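Local coordinates for protein split-soret cytochrome C (Desulfovibrio desulfuricans, PDB 1H21) that is a dimeric cytochrome c carrying two hemes c and one iron-sulfur cluster per subunit, and may take part in sulfate reduction, at residues F113-P122 with P138-L146; M202-G210 with K224-C232. One frame throughout, in Å; residues are numbered along the deposited sequence.

Interaction 1: residues F113-P122 with P138-L146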
# COMPACT_ATOMS: atom_id res chain seq x y z
N PHE A 113 7.46 6.63 -8.33
CA PHE A 113 6.79 5.46 -8.91
C PHE A 113 7.10 5.18 -10.40
O PHE A 113 7.36 4.03 -10.76
CB PHE A 113 5.28 5.52 -8.66
CG PHE A 113 4.87 5.24 -7.24
CD1 PHE A 113 5.80 5.27 -6.20
CD2 PHE A 113 3.55 4.95 -6.93
CE1 PHE A 113 5.42 5.02 -4.88
CE2 PHE A 113 3.16 4.70 -5.61
CZ PHE A 113 4.10 4.74 -4.59
N ARG A 114 7.07 6.20 -11.26
CA ARG A 114 7.38 6.03 -12.69
C ARG A 114 8.84 5.60 -12.86
O ARG A 114 9.17 4.77 -13.71
CB ARG A 114 7.13 7.33 -13.45
CG ARG A 114 5.67 7.67 -13.57
CD ARG A 114 5.42 9.03 -14.17
NE ARG A 114 4.00 9.38 -14.07
CZ ARG A 114 3.50 10.61 -14.23
NH1 ARG A 114 4.28 11.65 -14.50
NH2 ARG A 114 2.19 10.78 -14.13
N TRP A 115 9.70 6.13 -12.00
CA TRP A 115 11.11 5.80 -12.04
C TRP A 115 11.26 4.32 -11.77
O TRP A 115 11.96 3.61 -12.51
CB TRP A 115 11.86 6.63 -10.98
CG TRP A 115 13.22 6.09 -10.62
CD1 TRP A 115 14.39 6.26 -11.32
CD2 TRP A 115 13.55 5.27 -9.49
NE1 TRP A 115 15.42 5.59 -10.69
CE2 TRP A 115 14.92 4.97 -9.57
CE3 TRP A 115 12.80 4.75 -8.43
CZ2 TRP A 115 15.57 4.18 -8.62
CZ3 TRP A 115 13.44 3.96 -7.49
CH2 TRP A 115 14.82 3.69 -7.59
N TYR A 116 10.58 3.85 -10.72
CA TYR A 116 10.62 2.45 -10.32
C TYR A 116 10.18 1.50 -11.43
O TYR A 116 10.85 0.50 -11.69
CB TYR A 116 9.79 2.19 -9.06
CG TYR A 116 9.92 0.78 -8.55
CD1 TYR A 116 10.95 0.43 -7.67
CD2 TYR A 116 9.04 -0.22 -8.96
CE1 TYR A 116 11.10 -0.88 -7.23
CE2 TYR A 116 9.18 -1.52 -8.53
CZ TYR A 116 10.21 -1.85 -7.66
OH TYR A 116 10.36 -3.16 -7.24
N GLU A 117 9.08 1.83 -12.10
CA GLU A 117 8.58 0.97 -13.18
C GLU A 117 9.59 0.75 -14.32
O GLU A 117 9.70 -0.37 -14.85
CB GLU A 117 7.31 1.56 -13.79
CG GLU A 117 6.09 1.68 -12.88
CD GLU A 117 4.88 2.23 -13.64
OE1 GLU A 117 5.08 2.96 -14.64
OE2 GLU A 117 3.73 1.91 -13.27
N VAL A 118 10.32 1.79 -14.71
CA VAL A 118 11.25 1.69 -15.84
C VAL A 118 12.72 1.41 -15.58
O VAL A 118 13.39 0.85 -16.45
CB VAL A 118 11.16 2.92 -16.76
CG1 VAL A 118 9.77 3.04 -17.31
CG2 VAL A 118 11.56 4.19 -16.01
N THR A 119 13.23 1.82 -14.43
CA THR A 119 14.64 1.61 -14.11
C THR A 119 14.99 0.15 -13.87
O THR A 119 14.22 -0.59 -13.27
CB THR A 119 15.06 2.49 -12.90
OG1 THR A 119 14.86 3.87 -13.23
CG2 THR A 119 16.52 2.30 -12.53
N LYS A 120 16.13 -0.28 -14.41
CA LYS A 120 16.60 -1.65 -14.20
C LYS A 120 17.23 -1.62 -12.84
O LYS A 120 18.16 -0.84 -12.61
CB LYS A 120 17.64 -2.04 -15.24
CG LYS A 120 17.14 -2.08 -16.65
CD LYS A 120 18.07 -2.90 -17.49
CE LYS A 120 17.62 -2.91 -18.92
NZ LYS A 120 18.24 -4.05 -19.66
N LEU A 121 16.69 -2.41 -11.93
CA LEU A 121 17.16 -2.48 -10.54
C LEU A 121 17.41 -3.94 -10.15
O LEU A 121 17.01 -4.87 -10.88
CB LEU A 121 16.09 -1.86 -9.62
CG LEU A 121 15.58 -0.45 -9.96
CD1 LEU A 121 14.21 -0.23 -9.34
CD2 LEU A 121 16.57 0.61 -9.52
N PRO A 122 18.15 -4.18 -9.05
CA PRO A 122 18.76 -3.18 -8.16
C PRO A 122 20.03 -2.57 -8.75
O PRO A 122 20.61 -3.08 -9.71
CB PRO A 122 19.10 -4.01 -6.93
CG PRO A 122 19.53 -5.30 -7.55
CD PRO A 122 18.41 -5.54 -8.53
N PRO A 138 21.04 -10.18 -10.96
CA PRO A 138 20.51 -9.78 -12.27
C PRO A 138 19.61 -8.59 -12.05
O PRO A 138 18.93 -8.50 -11.02
CB PRO A 138 19.67 -11.00 -12.68
CG PRO A 138 20.22 -12.12 -11.87
CD PRO A 138 20.51 -11.48 -10.55
N MET A 139 19.59 -7.67 -13.00
CA MET A 139 18.76 -6.48 -12.88
C MET A 139 17.64 -6.56 -13.90
O MET A 139 17.80 -7.17 -14.96
CB MET A 139 19.60 -5.23 -13.16
CG MET A 139 20.78 -5.01 -12.22
SD MET A 139 21.90 -3.75 -12.88
CE MET A 139 20.99 -3.08 -14.27
N SER A 140 16.50 -5.93 -13.59
CA SER A 140 15.37 -5.92 -14.51
C SER A 140 14.42 -4.79 -14.17
O SER A 140 14.47 -4.21 -13.08
CB SER A 140 14.63 -7.26 -14.50
OG SER A 140 14.12 -7.58 -13.21
N ALA A 141 13.62 -4.40 -15.16
CA ALA A 141 12.63 -3.36 -14.98
C ALA A 141 11.33 -4.11 -14.73
O ALA A 141 10.98 -5.01 -15.49
CB ALA A 141 12.53 -2.52 -16.23
N SER A 142 10.63 -3.77 -13.66
CA SER A 142 9.40 -4.44 -13.31
C SER A 142 8.19 -3.99 -14.12
O SER A 142 7.34 -4.80 -14.48
CB SER A 142 9.12 -4.23 -11.82
OG SER A 142 9.14 -2.85 -11.52
N ASP A 143 8.14 -2.70 -14.42
CA ASP A 143 7.01 -2.07 -15.13
C ASP A 143 5.79 -2.15 -14.21
O ASP A 143 4.64 -2.07 -14.64
CB ASP A 143 6.75 -2.74 -16.48
CG ASP A 143 5.68 -2.00 -17.33
OD1 ASP A 143 5.49 -0.77 -17.18
OD2 ASP A 143 5.04 -2.66 -18.18
N SER A 144 6.06 -2.31 -12.91
CA SER A 144 5.02 -2.40 -11.91
C SER A 144 5.53 -2.01 -10.54
O SER A 144 6.62 -2.39 -10.12
CB SER A 144 4.41 -3.82 -11.83
OG SER A 144 3.41 -3.94 -10.80
N VAL A 145 4.69 -1.26 -9.86
CA VAL A 145 4.92 -0.75 -8.53
C VAL A 145 4.42 -1.81 -7.53
O VAL A 145 4.73 -1.75 -6.33
CB VAL A 145 4.16 0.59 -8.47
CG1 VAL A 145 3.51 0.80 -7.16
CG2 VAL A 145 5.10 1.73 -8.83
N LEU A 146 3.75 -2.83 -8.06
CA LEU A 146 3.19 -3.91 -7.27
C LEU A 146 4.21 -5.01 -7.03
O LEU A 146 4.81 -5.50 -7.98
CB LEU A 146 1.97 -4.48 -7.98
CG LEU A 146 0.78 -3.53 -8.13
CD1 LEU A 146 -0.39 -4.25 -8.78
CD2 LEU A 146 0.39 -2.97 -6.75
O HOH W 1 12.21 -2.10 -12.21
O HOH W 2 2.79 0.28 -11.28
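The ring of Tyr116 meets the 138-146 loop with its edge: the carbonyl O of Ser144 lies in the ring plane, 3.1 Å from CE2, and Ser142 OG comes obliquely at the same carbon. CG of Tyr116 is anti to the backbone N (chi1 -175°), carrying the ring to this loop, while its OH hydrogen-bonds Ser150 OG on helix 147-158. The side chain comes within about 4 Å of that of Cys86, a probable iron-sulfur cluster ligand. Ser142 OG donates to Ser144 O; Ser144 OG accepts from Leu146 N, an ST turn leading into helix 147-158. Val145 lays CG1 over one face of the Phe113 ring; Trp82 of the second subunit packs edge-to-face on the same phenyl. At the last helical turn Asp143 N donates to Glu117 O (2.8 Å); beyond it Leu121 and Ser140 form an isolated antiparallel bridge. One water accepts from Ser142 N (2.7 Å) within hydrogen-bonding reach of Tyr116 O and Thr119 O; a second joins Glu117 OE2 to Val145 N, the carboxylate also bonding Gln203 NE2 (through OE1) and Asp228 N (through OE2). Main-chain polar groups thus chiefly hold the loop, with apolar contacts at both ends, Phe113 with Val145 and Met139 with Lys120 and Pro122.

Interaction 2: residues M202-G210 with K224-C232. With HEC (heme c), chain F.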
# COMPACT_ATOMS: atom_id res chain seq x y z
N MET A 202 4.29 11.28 -18.01
CA MET A 202 3.27 10.26 -17.84
C MET A 202 3.57 9.07 -18.76
O MET A 202 4.18 9.25 -19.84
CB MET A 202 1.88 10.84 -18.15
CG MET A 202 0.75 9.82 -18.10
SD MET A 202 -0.87 10.54 -18.04
CE MET A 202 -0.93 10.95 -16.27
N GLN A 203 3.16 7.88 -18.33
CA GLN A 203 3.36 6.66 -19.11
C GLN A 203 2.54 6.72 -20.40
O GLN A 203 1.44 7.29 -20.42
CB GLN A 203 2.99 5.41 -18.31
CG GLN A 203 3.71 5.24 -16.99
CD GLN A 203 2.84 5.66 -15.83
OE1 GLN A 203 2.22 6.70 -15.86
NE2 GLN A 203 2.81 4.87 -14.80
N ALA A 204 3.06 6.09 -21.44
CA ALA A 204 2.40 6.06 -22.74
C ALA A 204 1.00 5.49 -22.68
O ALA A 204 0.04 6.14 -23.10
CB ALA A 204 3.24 5.26 -23.72
N SER A 205 0.90 4.27 -22.17
CA SER A 205 -0.40 3.60 -22.06
C SER A 205 -1.38 4.40 -21.21
O SER A 205 -2.53 4.59 -21.61
CB SER A 205 -0.21 2.19 -21.52
OG SER A 205 0.27 2.24 -20.19
N VAL A 206 -0.91 4.90 -20.07
CA VAL A 206 -1.75 5.69 -19.17
C VAL A 206 -2.37 6.88 -19.89
O VAL A 206 -3.58 7.12 -19.79
CB VAL A 206 -0.97 6.17 -17.95
CG1 VAL A 206 -1.91 6.91 -17.01
CG2 VAL A 206 -0.33 5.00 -17.24
N SER A 207 -1.55 7.59 -20.65
CA SER A 207 -2.03 8.73 -21.40
C SER A 207 -3.02 8.36 -22.48
O SER A 207 -4.09 8.96 -22.55
CB SER A 207 -0.88 9.52 -22.00
OG SER A 207 0.03 9.93 -20.98
N SER A 208 -2.71 7.36 -23.31
CA SER A 208 -3.62 6.99 -24.40
C SER A 208 -4.91 6.30 -23.96
O SER A 208 -5.99 6.63 -24.43
CB SER A 208 -2.90 6.19 -25.50
OG SER A 208 -2.35 4.98 -25.02
N CYS A 209 -4.79 5.32 -23.08
CA CYS A 209 -5.97 4.63 -22.58
C CYS A 209 -6.76 5.66 -21.78
O CYS A 209 -7.99 5.72 -21.88
CB CYS A 209 -5.57 3.48 -21.65
SG CYS A 209 -4.45 2.25 -22.38
N GLY A 210 -6.04 6.48 -21.01
CA GLY A 210 -6.66 7.50 -20.20
C GLY A 210 -7.60 8.42 -20.96
O GLY A 210 -8.54 8.95 -20.38
N LYS A 224 -9.64 4.04 -12.33
CA LYS A 224 -8.90 4.82 -11.35
C LYS A 224 -7.56 4.13 -11.17
O LYS A 224 -7.50 2.90 -11.11
CB LYS A 224 -9.63 4.91 -10.01
CG LYS A 224 -10.66 6.03 -9.92
CD LYS A 224 -10.00 7.39 -9.94
CE LYS A 224 -11.00 8.51 -10.17
NZ LYS A 224 -10.32 9.82 -10.05
N GLY A 225 -6.49 4.92 -11.15
CA GLY A 225 -5.17 4.34 -10.99
C GLY A 225 -4.31 4.70 -12.17
O GLY A 225 -4.77 4.68 -13.32
N ILE A 226 -3.07 5.08 -11.90
CA ILE A 226 -2.18 5.45 -12.99
C ILE A 226 -0.96 4.55 -13.10
O ILE A 226 0.13 5.00 -13.44
CB ILE A 226 -1.81 6.93 -12.95
CG1 ILE A 226 -1.32 7.32 -11.56
CG2 ILE A 226 -3.03 7.77 -13.38
CD1 ILE A 226 -1.07 8.81 -11.41
N MET A 227 -1.16 3.28 -12.76
CA MET A 227 -0.10 2.30 -12.90
C MET A 227 -0.04 2.05 -14.41
O MET A 227 -1.05 2.25 -15.11
CB MET A 227 -0.50 0.99 -12.23
CG MET A 227 -0.30 0.94 -10.76
SD MET A 227 -0.75 -0.66 -10.18
CE MET A 227 -2.61 -0.46 -10.27
N ASP A 228 1.12 1.66 -14.92
CA ASP A 228 1.20 1.39 -16.35
C ASP A 228 0.25 0.25 -16.67
O ASP A 228 0.26 -0.79 -15.99
CB ASP A 228 2.62 1.04 -16.77
CG ASP A 228 2.73 0.93 -18.25
OD1 ASP A 228 2.30 1.86 -18.94
OD2 ASP A 228 3.17 -0.12 -18.74
N CYS A 229 -0.58 0.44 -17.68
CA CYS A 229 -1.58 -0.55 -18.05
C CYS A 229 -1.08 -1.79 -18.77
O CYS A 229 -1.74 -2.83 -18.74
CB CYS A 229 -2.64 0.12 -18.89
SG CYS A 229 -2.94 1.81 -18.39
N THR A 230 0.11 -1.72 -19.35
CA THR A 230 0.68 -2.79 -20.14
C THR A 230 0.71 -4.23 -19.58
O THR A 230 0.24 -5.17 -20.23
CB THR A 230 2.12 -2.39 -20.60
OG1 THR A 230 2.06 -1.15 -21.34
CG2 THR A 230 2.75 -3.48 -21.49
N PRO A 231 1.22 -4.41 -18.35
CA PRO A 231 1.29 -5.77 -17.79
C PRO A 231 0.01 -6.59 -17.74
O PRO A 231 0.00 -7.79 -18.06
CB PRO A 231 1.83 -5.52 -16.38
CG PRO A 231 2.62 -4.24 -16.53
CD PRO A 231 1.73 -3.41 -17.40
N CYS A 232 -1.07 -5.92 -17.37
CA CYS A 232 -2.35 -6.57 -17.20
C CYS A 232 -3.32 -6.53 -18.36
O CYS A 232 -4.16 -7.42 -18.48
CB CYS A 232 -3.02 -5.96 -15.97
SG CYS A 232 -2.00 -6.04 -14.48
FE HEC F . -7.18 -2.20 -15.32
CHA HEC F . -10.32 -3.39 -14.74
CHB HEC F . -8.37 0.09 -17.45
CHC HEC F . -4.24 -0.74 -15.27
CHD HEC F . -5.85 -5.03 -13.93
NA HEC F . -8.96 -1.69 -15.89
C1A HEC F . -10.18 -2.22 -15.49
C2A HEC F . -11.29 -1.48 -16.10
C3A HEC F . -10.72 -0.54 -16.87
C4A HEC F . -9.29 -0.70 -16.76
CMA HEC F . -11.47 0.46 -17.74
CAA HEC F . -12.82 -1.72 -16.03
CBA HEC F . -13.46 -2.75 -16.99
CGA HEC F . -13.34 -4.18 -16.52
O1A HEC F . -12.91 -5.03 -17.33
O2A HEC F . -13.69 -4.46 -15.35
NB HEC F . -6.47 -0.65 -16.19
C1B HEC F . -7.04 0.11 -17.16
C2B HEC F . -6.20 1.16 -17.58
C3B HEC F . -5.05 1.09 -16.83
C4B HEC F . -5.25 -0.09 -15.98
CMB HEC F . -6.65 2.16 -18.62
CAB HEC F . -3.90 1.91 -16.85
CBB HEC F . -3.80 3.19 -16.19
NC HEC F . -5.42 -2.71 -14.69
C1C HEC F . -4.28 -1.97 -14.73
C2C HEC F . -3.18 -2.72 -14.20
C3C HEC F . -3.65 -3.96 -13.84
C4C HEC F . -5.02 -3.94 -14.14
CMC HEC F . -1.72 -2.23 -14.07
CAC HEC F . -2.99 -5.04 -13.27
CBC HEC F . -2.41 -4.98 -11.94
ND HEC F . -7.91 -3.86 -14.53
C1D HEC F . -7.22 -5.01 -14.13
C2D HEC F . -8.15 -6.11 -13.79
C3D HEC F . -9.41 -5.60 -13.89
C4D HEC F . -9.26 -4.20 -14.35
CMD HEC F . -7.80 -7.54 -13.46
CAD HEC F . -10.73 -6.30 -13.54
CBD HEC F . -11.49 -6.87 -14.74
CGD HEC F . -12.79 -7.50 -14.33
O1D HEC F . -13.78 -6.75 -14.24
O2D HEC F . -12.85 -8.72 -14.04
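Cys209 SG, on helix 204-213, lies 4.3 Å from Cys229 SG, and each sulfur carries a different heme. Cys229 opens the CXXCH attachment motif of c-type cytochromes, which Cys232 and the axial ligand His233 complete. Cys229 SG is bonded to the vinyl-derived CAB at 1.8 Å and Cys232 SG to CAC at 1.9 Å. Cys209 is covalently linked to the other heme; its CB touches the methyl CMB of this one. Behind this first shell stands Ser205, whose OG accepts from Cys229 N at 3.2 Å and donates to Asp228 OD1; the latter separation is very short and its exact length doubtful. With chi1 at 65°, the hydroxyl lies between its own backbone N and carbonyl carbon and faces the start of the heme-binding motif. Thr230 OG1 adds a weak bond to the other carboxylate oxygen of Asp228. Farther out, Val206 sets CG1 against Ile226 CG2, the two side chains crossing obliquely, and turns CG2 toward Met227 O. Gln203, bent at chi2, brings its amide to the carbonyl of Ile226, where Glu117 OE1 is a further partner. Its NE2 bonds Ile226 O at 3.0 Å, in the carbonyl plane but 29° out of the glutamine's own amide plane.

In the fold
Interaction 1 closes before interaction 2 opens, so the two follow in series along the chain, yet their centres are only 15 Å apart and they touch. Interaction 1 joins the end of helix 102-118 to the loop leading into helix 147-158, its centre about 10 Å from that of the chain; interaction 2, between helix 204-213 and the loop that follows it, lies farther out, its centre about 18 Å from that of the chain. Glu117 ties them together, its carboxylate bonding Gln203 NE2 and Asp228 N. The carboxylates of Asp143 and Asp228 also meet there, which would probably raise the proton affinity of one. Both contacts reach the second subunit, connecting the helical body with the heme-bearing region at the dimer interface.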